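Local coordinates for D-methionine-binding lipoprotein MetQ (PDB 4YAH) that binds methionine as the substrate-binding lipoprotein of an ATP-driven methionine uptake transporter, at residues I81-F86 with N229-R234; L71-L76 with Y101-V106. One frame throughout, in Å; residues are numbered along the deposited sequence.

Contact 1. Residues I81-F86 with N229-R234; sequences IDANAF and NLIVTR. With MET (methionine), chain B.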
ATOM      1  N   ILE A  81      -3.126  10.192 -16.881  1.00 23.64           N
ATOM      2  CA  ILE A  81      -1.754  10.189 -16.391  1.00 19.53           C
ATOM      3  C   ILE A  81      -0.982   9.108 -17.152  1.00 17.40           C
ATOM      4  O   ILE A  81      -1.578   8.221 -17.762  1.00 20.80           O
ATOM      5  CB  ILE A  81      -1.686   9.945 -14.867  1.00 21.55           C
ATOM      6  CG1 ILE A  81      -2.370   8.626 -14.498  1.00 21.01           C
ATOM      7  CG2 ILE A  81      -2.329  11.111 -14.125  1.00 22.89           C
ATOM      8  CD1 ILE A  81      -2.297   8.279 -13.005  1.00 19.45           C
ATOM      9  N   ASP A  82       0.341   9.199 -17.122  1.00 17.57           N
ATOM     10  CA  ASP A  82       1.218   8.286 -17.853  1.00 21.60           C
ATOM     11  C   ASP A  82       1.600   7.027 -17.072  1.00 19.18           C
ATOM     12  O   ASP A  82       1.877   5.966 -17.654  1.00 18.49           O
ATOM     13  CB  ASP A  82       2.501   9.014 -18.232  1.00 19.47           C
ATOM     14  CG  ASP A  82       2.259  10.194 -19.189  1.00 28.62           C
ATOM     15  OD1 ASP A  82       2.267  11.365 -18.736  1.00 23.65           O
ATOM     16  OD2 ASP A  82       2.064   9.944 -20.400  1.00 32.73           O
ATOM     17  N   ALA A  83       1.649   7.168 -15.751  1.00 17.95           N
ATOM     18  CA  ALA A  83       2.103   6.102 -14.873  1.00 12.99           C
ATOM     19  C   ALA A  83       1.502   6.345 -13.515  1.00 15.47           C
ATOM     20  O   ALA A  83       1.055   7.457 -13.232  1.00 15.83           O
ATOM     21  CB  ALA A  83       3.613   6.076 -14.766  1.00 15.84           C
ATOM     22  N   ASN A  84       1.487   5.326 -12.661  1.00 17.58           N
ATOM     23  CA  ASN A  84       1.260   5.603 -11.254  1.00 17.60           C
ATOM     24  C   ASN A  84       2.181   4.758 -10.405  1.00 15.54           C
ATOM     25  O   ASN A  84       2.846   3.837 -10.884  1.00 16.15           O
ATOM     26  CB  ASN A  84      -0.219   5.410 -10.858  1.00 14.51           C
ATOM     27  CG  ASN A  84      -0.757   4.033 -11.142  1.00 16.16           C
ATOM     28  OD1 ASN A  84      -0.119   3.008 -10.855  1.00 16.28           O
ATOM     29  ND2 ASN A  84      -1.990   3.993 -11.657  1.00 16.81           N
ATOM     30  N   ALA A  85       2.258   5.126  -9.133  1.00 15.02           N
ATOM     31  CA  ALA A  85       3.197   4.504  -8.235  1.00 13.30           C
ATOM     32  C   ALA A  85       2.567   4.353  -6.871  1.00 17.10           C
ATOM     33  O   ALA A  85       2.773   5.197  -5.990  1.00 18.40           O
ATOM     34  CB  ALA A  85       4.477   5.324  -8.159  1.00 16.99           C
ATOM     35  N   PHE A  86       1.774   3.298  -6.694  1.00 14.68           N
ATOM     36  CA  PHE A  86       1.007   3.174  -5.456  1.00 14.02           C
ATOM     37  C   PHE A  86       0.546   1.775  -5.066  1.00 19.95           C
ATOM     38  O   PHE A  86      -0.001   1.615  -3.978  1.00 17.81           O
ATOM     39  CB  PHE A  86      -0.250   4.060  -5.538  1.00 14.27           C
ATOM     40  CG  PHE A  86      -1.406   3.405  -6.255  1.00 15.89           C
ATOM     41  CD1 PHE A  86      -2.421   2.799  -5.540  1.00 18.07           C
ATOM     42  CD2 PHE A  86      -1.459   3.363  -7.646  1.00 16.89           C
ATOM     43  CE1 PHE A  86      -3.472   2.180  -6.183  1.00 16.64           C
ATOM     44  CE2 PHE A  86      -2.512   2.746  -8.291  1.00 17.21           C
ATOM     45  CZ  PHE A  86      -3.518   2.159  -7.565  1.00 19.39           C
ATOM     46  N   ASN A 229       5.612  -2.674  -3.790  1.00 15.44           N
ATOM     47  CA  ASN A 229       4.839  -1.741  -4.599  1.00 16.75           C
ATOM     48  C   ASN A 229       5.530  -1.562  -5.960  1.00 16.13           C
ATOM     49  O   ASN A 229       6.699  -1.914  -6.125  1.00 14.86           O
ATOM     50  CB  ASN A 229       4.678  -0.393  -3.877  1.00 16.53           C
ATOM     51  CG  ASN A 229       3.642  -0.432  -2.760  1.00 15.42           C
ATOM     52  OD1 ASN A 229       3.050   0.592  -2.433  1.00 16.62           O
ATOM     53  ND2 ASN A 229       3.446  -1.608  -2.145  1.00 18.23           N
ATOM     54  N   LEU A 230       4.807  -0.942  -6.897  1.00 14.70           N
ATOM     55  CA  LEU A 230       5.178  -0.929  -8.308  1.00 12.02           C
ATOM     56  C   LEU A 230       4.973   0.442  -8.919  1.00 16.13           C
ATOM     57  O   LEU A 230       4.106   1.201  -8.489  1.00 16.98           O
ATOM     58  CB  LEU A 230       4.320  -1.921  -9.089  1.00 14.99           C
ATOM     59  CG  LEU A 230       4.212  -3.340  -8.541  1.00 16.31           C
ATOM     60  CD1 LEU A 230       3.047  -4.035  -9.224  1.00 16.77           C
ATOM     61  CD2 LEU A 230       5.504  -4.082  -8.779  1.00 16.48           C
ATOM     62  N   ILE A 231       5.757   0.726  -9.954  1.00 14.75           N
ATOM     63  CA  ILE A 231       5.436   1.777 -10.917  1.00 14.82           C
ATOM     64  C   ILE A 231       4.749   1.040 -12.045  1.00 16.07           C
ATOM     65  O   ILE A 231       5.249  -0.004 -12.511  1.00 14.76           O
ATOM     66  CB  ILE A 231       6.677   2.522 -11.403  1.00 16.47           C
ATOM     67  CG1 ILE A 231       7.329   3.239 -10.222  1.00 20.86           C
ATOM     68  CG2 ILE A 231       6.308   3.560 -12.487  1.00 16.19           C
ATOM     69  CD1 ILE A 231       8.778   3.613 -10.429  1.00 20.79           C
ATOM     70  N   VAL A 232       3.575   1.540 -12.424  1.00 14.30           N
ATOM     71  CA  VAL A 232       2.703   0.891 -13.380  1.00 13.88           C
ATOM     72  C   VAL A 232       2.319   1.848 -14.500  1.00 15.01           C
ATOM     73  O   VAL A 232       2.054   3.028 -14.252  1.00 16.89           O
ATOM     74  CB  VAL A 232       1.450   0.383 -12.681  1.00 16.52           C
ATOM     75  CG1 VAL A 232       0.448  -0.151 -13.655  1.00 16.74           C
ATOM     76  CG2 VAL A 232       1.830  -0.709 -11.706  1.00 14.08           C
ATOM     77  N   THR A 233       2.286   1.317 -15.723  1.00 16.31           N
ATOM     78  CA  THR A 233       1.862   2.073 -16.905  1.00 16.92           C
ATOM     79  C   THR A 233       0.824   1.278 -17.665  1.00 15.95           C
ATOM     80  O   THR A 233       0.484   0.164 -17.284  1.00 18.04           O
ATOM     81  CB  THR A 233       3.022   2.369 -17.871  1.00 17.77           C
ATOM     82  OG1 THR A 233       3.469   1.143 -18.471  1.00 20.28           O
ATOM     83  CG2 THR A 233       4.173   3.044 -17.159  1.00 19.02           C
ATOM     84  N   ARG A 234       0.355   1.834 -18.781  1.00 15.35           N
ATOM     85  CA  ARG A 234      -0.439   1.049 -19.712  1.00 18.93           C
ATOM     86  C   ARG A 234       0.506   0.162 -20.518  1.00 19.78           C
ATOM     87  O   ARG A 234       1.703   0.420 -20.597  1.00 18.57           O
ATOM     88  CB  ARG A 234      -1.250   1.942 -20.652  1.00 20.23           C
ATOM     89  CG  ARG A 234      -2.294   2.818 -19.964  1.00 22.21           C
ATOM     90  CD  ARG A 234      -3.013   3.678 -20.994  1.00 28.89           C
ATOM     91  NE  ARG A 234      -2.048   4.492 -21.721  1.00 24.33           N
ATOM     92  CZ  ARG A 234      -1.539   5.639 -21.280  1.00 22.99           C
ATOM     93  NH1 ARG A 234      -1.914   6.145 -20.105  1.00 20.80           N
ATOM     94  NH2 ARG A 234      -0.646   6.283 -22.019  1.00 28.15           N
TER
HETATM   95  N   MET B 301       1.200   1.101  -0.331  1.00 16.33           N
HETATM   96  CA  MET B 301       0.193   0.059  -0.127  1.00 16.55           C
HETATM   97  C   MET B 301       0.810  -1.087   0.639  1.00 17.10           C
HETATM   98  O   MET B 301       1.888  -1.544   0.247  1.00 17.75           O
HETATM   99  CB  MET B 301      -0.351  -0.444  -1.468  1.00 18.12           C
HETATM  100  CG  MET B 301      -1.534  -1.393  -1.352  1.00 15.74           C
HETATM  101  SD  MET B 301      -2.158  -1.986  -2.938  1.00 15.65           S
HETATM  102  CE  MET B 301      -2.999  -0.517  -3.528  1.00 16.05           C
HETATM  103  OXT MET B 301       0.222  -1.569   1.628  1.00 18.27           O
HETATM  104  O   HOH W   1      -0.071   8.942 -20.985  1.00 36.00           O
HETATM  105  O   HOH W   2       1.411   1.641  -9.003  1.00 15.88           O
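Asn84 and Val232 bind each other through both of their backbone polar groups, a hydrogen-bonded antiparallel pair at the heart of this contact. Asn84 N lies 2.9 Å from Val232 O, and Val232 N meets Asn84 O at an equal 2.9 Å. The topology is that of a class II periplasmic binding protein: the chain comes back from the other lobe and strand 229-234 inserts between strands 83-88 and 103-111, running at 159° to strand 83-86. Toward the ligand the pairing opens and a water enters, accepting from Phe86 N and lying 2.8 Å from Leu230 O as well as beside Asn84 OD1. Just beyond, Asn229 grips the bound amino acid with both ends of its amide. Asn229 OD1 accepts from the methionine N at 2.8 Å, while Asn229 ND2 reaches the methionine O at 2.9 Å in a nearly straight bond (166°). At the other end Arg234 NH1 comes edge-on to Ile81 O in a weak bond of 3.1 Å, and it also bonds to Leu76 O. With CG set between its own N and carbonyl carbon (chi1 58°), Asn84 runs alongside Val232, and its ND2 donates to Asn73 OD1. On the opposite face of the sheet, Ala85 CB rests 4.1 Å from Ile231 CG1, and the Ala83 methyl faces Thr233 CG2. Ile231 itself lies against helix 241-250. On the pocket side, Phe86 brings ring atom CE1 to within 3.8 Å of the ligand's terminal methyl, CE.

Contact 2. Residues L71-L76 with Y101-V106; sequences LPNEAL and YKLVAV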
ATOM      1  N   LEU A  71      -9.119   5.420  -8.132  1.00 20.27           N
ATOM      2  CA  LEU A  71      -8.985   6.431  -9.184  1.00 19.59           C
ATOM      3  C   LEU A  71      -7.617   6.465  -9.880  1.00 20.59           C
ATOM      4  O   LEU A  71      -7.543   6.818 -11.056  1.00 21.33           O
ATOM      5  CB  LEU A  71      -9.293   7.818  -8.624  1.00 21.69           C
ATOM      6  CG  LEU A  71     -10.713   7.989  -8.083  1.00 26.59           C
ATOM      7  CD1 LEU A  71     -10.927   9.421  -7.553  1.00 30.84           C
ATOM      8  CD2 LEU A  71     -11.737   7.646  -9.140  1.00 29.81           C
ATOM      9  N   PRO A  72      -6.522   6.119  -9.178  1.00 19.07           N
ATOM     10  CA  PRO A  72      -5.262   6.203  -9.934  1.00 19.07           C
ATOM     11  C   PRO A  72      -5.170   5.245 -11.127  1.00 19.59           C
ATOM     12  O   PRO A  72      -4.568   5.601 -12.155  1.00 18.43           O
ATOM     13  CB  PRO A  72      -4.202   5.859  -8.888  1.00 22.08           C
ATOM     14  CG  PRO A  72      -4.844   6.220  -7.569  1.00 19.75           C
ATOM     15  CD  PRO A  72      -6.294   5.914  -7.735  1.00 20.66           C
ATOM     16  N   ASN A  73      -5.745   4.049 -11.018  1.00 16.38           N
ATOM     17  CA  ASN A  73      -5.727   3.137 -12.152  1.00 17.40           C
ATOM     18  C   ASN A  73      -6.728   3.566 -13.235  1.00 19.05           C
ATOM     19  O   ASN A  73      -6.456   3.388 -14.423  1.00 19.94           O
ATOM     20  CB  ASN A  73      -5.992   1.700 -11.702  1.00 20.17           C
ATOM     21  CG  ASN A  73      -4.751   1.026 -11.186  1.00 17.26           C
ATOM     22  OD1 ASN A  73      -3.624   1.438 -11.478  1.00 17.27           O
ATOM     23  ND2 ASN A  73      -4.943  -0.032 -10.416  1.00 17.24           N
ATOM     24  N   GLU A  74      -7.863   4.141 -12.835  1.00 20.95           N
ATOM     25  CA  GLU A  74      -8.816   4.705 -13.805  1.00 18.79           C
ATOM     26  C   GLU A  74      -8.159   5.810 -14.619  1.00 20.42           C
ATOM     27  O   GLU A  74      -8.281   5.857 -15.849  1.00 22.02           O
ATOM     28  CB  GLU A  74     -10.058   5.267 -13.101  1.00 24.45           C
ATOM     29  CG  GLU A  74     -10.879   4.225 -12.353  1.00 29.57           C
ATOM     30  CD  GLU A  74     -12.256   4.737 -11.926  1.00 36.69           C
ATOM     31  OE1 GLU A  74     -12.549   5.940 -12.137  1.00 38.44           O
ATOM     32  OE2 GLU A  74     -13.048   3.927 -11.391  1.00 31.75           O
ATOM     33  N   ALA A  75      -7.451   6.687 -13.922  1.00 21.12           N
ATOM     34  CA  ALA A  75      -6.791   7.824 -14.546  1.00 19.57           C
ATOM     35  C   ALA A  75      -5.750   7.342 -15.546  1.00 21.49           C
ATOM     36  O   ALA A  75      -5.625   7.866 -16.641  1.00 20.94           O
ATOM     37  CB  ALA A  75      -6.152   8.697 -13.482  1.00 23.46           C
ATOM     38  N   LEU A  76      -4.993   6.338 -15.149  1.00 16.02           N
ATOM     39  CA  LEU A  76      -3.969   5.768 -16.013  1.00 17.18           C
ATOM     40  C   LEU A  76      -4.583   5.127 -17.249  1.00 20.73           C
ATOM     41  O   LEU A  76      -4.130   5.367 -18.359  1.00 22.97           O
ATOM     42  CB  LEU A  76      -3.152   4.736 -15.236  1.00 17.94           C
ATOM     43  CG  LEU A  76      -2.083   3.989 -16.015  1.00 18.10           C
ATOM     44  CD1 LEU A  76      -1.099   4.952 -16.660  1.00 16.34           C
ATOM     45  CD2 LEU A  76      -1.365   3.002 -15.112  1.00 20.16           C
ATOM     46  N   TYR A 101      -8.479  -3.579 -17.164  1.00 25.42           N
ATOM     47  CA  TYR A 101      -7.410  -2.688 -17.633  1.00 25.44           C
ATOM     48  C   TYR A 101      -6.275  -3.467 -18.291  1.00 25.90           C
ATOM     49  O   TYR A 101      -6.074  -4.644 -17.998  1.00 24.14           O
ATOM     50  CB  TYR A 101      -6.797  -1.889 -16.485  1.00 24.31           C
ATOM     51  CG  TYR A 101      -7.727  -1.085 -15.638  1.00 28.86           C
ATOM     52  CD1 TYR A 101      -8.705  -0.283 -16.203  1.00 26.48           C
ATOM     53  CD2 TYR A 101      -7.598  -1.104 -14.249  1.00 26.97           C
ATOM     54  CE1 TYR A 101      -9.544   0.485 -15.406  1.00 28.06           C
ATOM     55  CE2 TYR A 101      -8.432  -0.346 -13.444  1.00 31.47           C
ATOM     56  CZ  TYR A 101      -9.397   0.448 -14.033  1.00 27.28           C
ATOM     57  OH  TYR A 101     -10.233   1.199 -13.251  1.00 30.96           O
ATOM     58  N   LYS A 102      -5.520  -2.787 -19.155  1.00 24.66           N
ATOM     59  CA  LYS A 102      -4.292  -3.353 -19.714  1.00 22.39           C
ATOM     60  C   LYS A 102      -3.091  -2.577 -19.178  1.00 26.02           C
ATOM     61  O   LYS A 102      -2.522  -1.711 -19.842  1.00 24.05           O
ATOM     62  CB  LYS A 102      -4.343  -3.330 -21.251  1.00 26.45           C
ATOM     63  CG  LYS A 102      -5.462  -4.202 -21.830  1.00 33.07           C
ATOM     64  CD  LYS A 102      -5.343  -5.658 -21.385  1.00 49.57           C
ATOM     65  CE  LYS A 102      -6.365  -6.551 -22.072  1.00 63.03           C
ATOM     66  NZ  LYS A 102      -6.153  -6.632 -23.545  1.00 77.01           N
ATOM     67  N   LEU A 103      -2.737  -2.890 -17.936  1.00 18.62           N
ATOM     68  CA  LEU A 103      -1.656  -2.213 -17.246  1.00 17.93           C
ATOM     69  C   LEU A 103      -0.563  -3.190 -16.947  1.00 20.64           C
ATOM     70  O   LEU A 103      -0.822  -4.383 -16.794  1.00 22.37           O
ATOM     71  CB  LEU A 103      -2.125  -1.600 -15.935  1.00 20.36           C
ATOM     72  CG  LEU A 103      -3.414  -0.800 -15.971  1.00 17.58           C
ATOM     73  CD1 LEU A 103      -3.748  -0.276 -14.590  1.00 22.76           C
ATOM     74  CD2 LEU A 103      -3.322   0.351 -16.954  1.00 20.32           C
ATOM     75  N   VAL A 104       0.645  -2.662 -16.809  1.00 19.70           N
ATOM     76  CA  VAL A 104       1.809  -3.481 -16.531  1.00 21.26           C
ATOM     77  C   VAL A 104       2.789  -2.772 -15.607  1.00 19.78           C
ATOM     78  O   VAL A 104       2.889  -1.533 -15.589  1.00 17.82           O
ATOM     79  CB  VAL A 104       2.545  -3.887 -17.823  1.00 21.45           C
ATOM     80  CG1 VAL A 104       1.643  -4.730 -18.717  1.00 22.64           C
ATOM     81  CG2 VAL A 104       3.044  -2.674 -18.562  1.00 20.93           C
ATOM     82  N   ALA A 105       3.501  -3.584 -14.824  1.00 15.82           N
ATOM     83  CA  ALA A 105       4.539  -3.087 -13.942  1.00 17.02           C
ATOM     84  C   ALA A 105       5.812  -2.824 -14.721  1.00 15.54           C
ATOM     85  O   ALA A 105       6.236  -3.662 -15.517  1.00 18.17           O
ATOM     86  CB  ALA A 105       4.809  -4.099 -12.834  1.00 18.13           C
ATOM     87  N   VAL A 106       6.436  -1.679 -14.473  1.00 15.64           N
ATOM     88  CA  VAL A 106       7.681  -1.318 -15.125  1.00 14.53           C
ATOM     89  C   VAL A 106       8.806  -1.124 -14.126  1.00 17.99           C
ATOM     90  O   VAL A 106       9.914  -0.742 -14.490  1.00 19.54           O
ATOM     91  CB  VAL A 106       7.528  -0.028 -15.989  1.00 17.35           C
ATOM     92  CG1 VAL A 106       6.532  -0.275 -17.129  1.00 19.25           C
ATOM     93  CG2 VAL A 106       7.098   1.171 -15.147  1.00 16.33           C
TER
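Tyr101 lays its ring along the helix backbone at Asn73 and Glu74, with the Asn73 carbonyl oxygen over one face, 4.2 Å above the plane and displaced toward the rim. The Asn73 CB comes against the same ring, 3.6 Å from Tyr101 CE2, while Glu74 passes the phenol end. There Glu74 CG approaches Tyr101 OH to 3.2 Å, and the carboxylate is turned 68° out of the ring plane, its OE2 held in a salt bridge with Arg99. On the side chain of Glu74 it is the aliphatic part that meets the tyrosine.

Leu103 works as a fork between two helix side chains one turn apart. Leu103 CD1 crosses the Asn73 amide, 3.6 Å from Asn73 OD1, and Leu103 CD2 meets Leu76 CD2 tip to tip at 3.8 Å. Leu76 can extend toward the strand because its CG stands opposite its own N (chi1 177°). No hydrogen bond links the two segments; the polar end of Asn73 is satisfied elsewhere, with ND2 giving bonds to Gln95 and to the ligand-pocket residue Gln87 and OD1 taking one from Asn84 ND2. This buried amide is consistent with a second-shell role in positioning Gln87.

The contact joins helix 71-78 to the start of strand 103-111 and the loop residue Tyr101 just before it, in the same lobe. Helix 89-99 completes the cluster, with Leu92 and Leu96 against Leu103 and Gln95 against Tyr101; Val232 of strand 229-234 also touches Leu103, and Pro72 and Ala75 of the helix pack on Phe66 of strand 60-66.

Contacts 1 and 2 lie in one lobe, their centres about 6 Å apart, linked through strand 229-234, which belongs to contact 1. Contact 1 pairs that strand with 83-88 on one flank; on the other, 103-111 joins it by probable hydrogen bonds from Val106 N to Ile231 O (2.8 Å) and from Val104 N to Thr233 O (2.9 Å). Helix 71-78, which carries half of contact 2, precedes strand 83-88 with a short loop between, and its Leu76 CD1 packs 3.3 Å from Asp82 O. Toward the ligand the roles differ: contact 1 supplies residues of the methionine pocket, whereas in contact 2 the Asn73 side chain stays about 7 Å from the methionine, one layer behind.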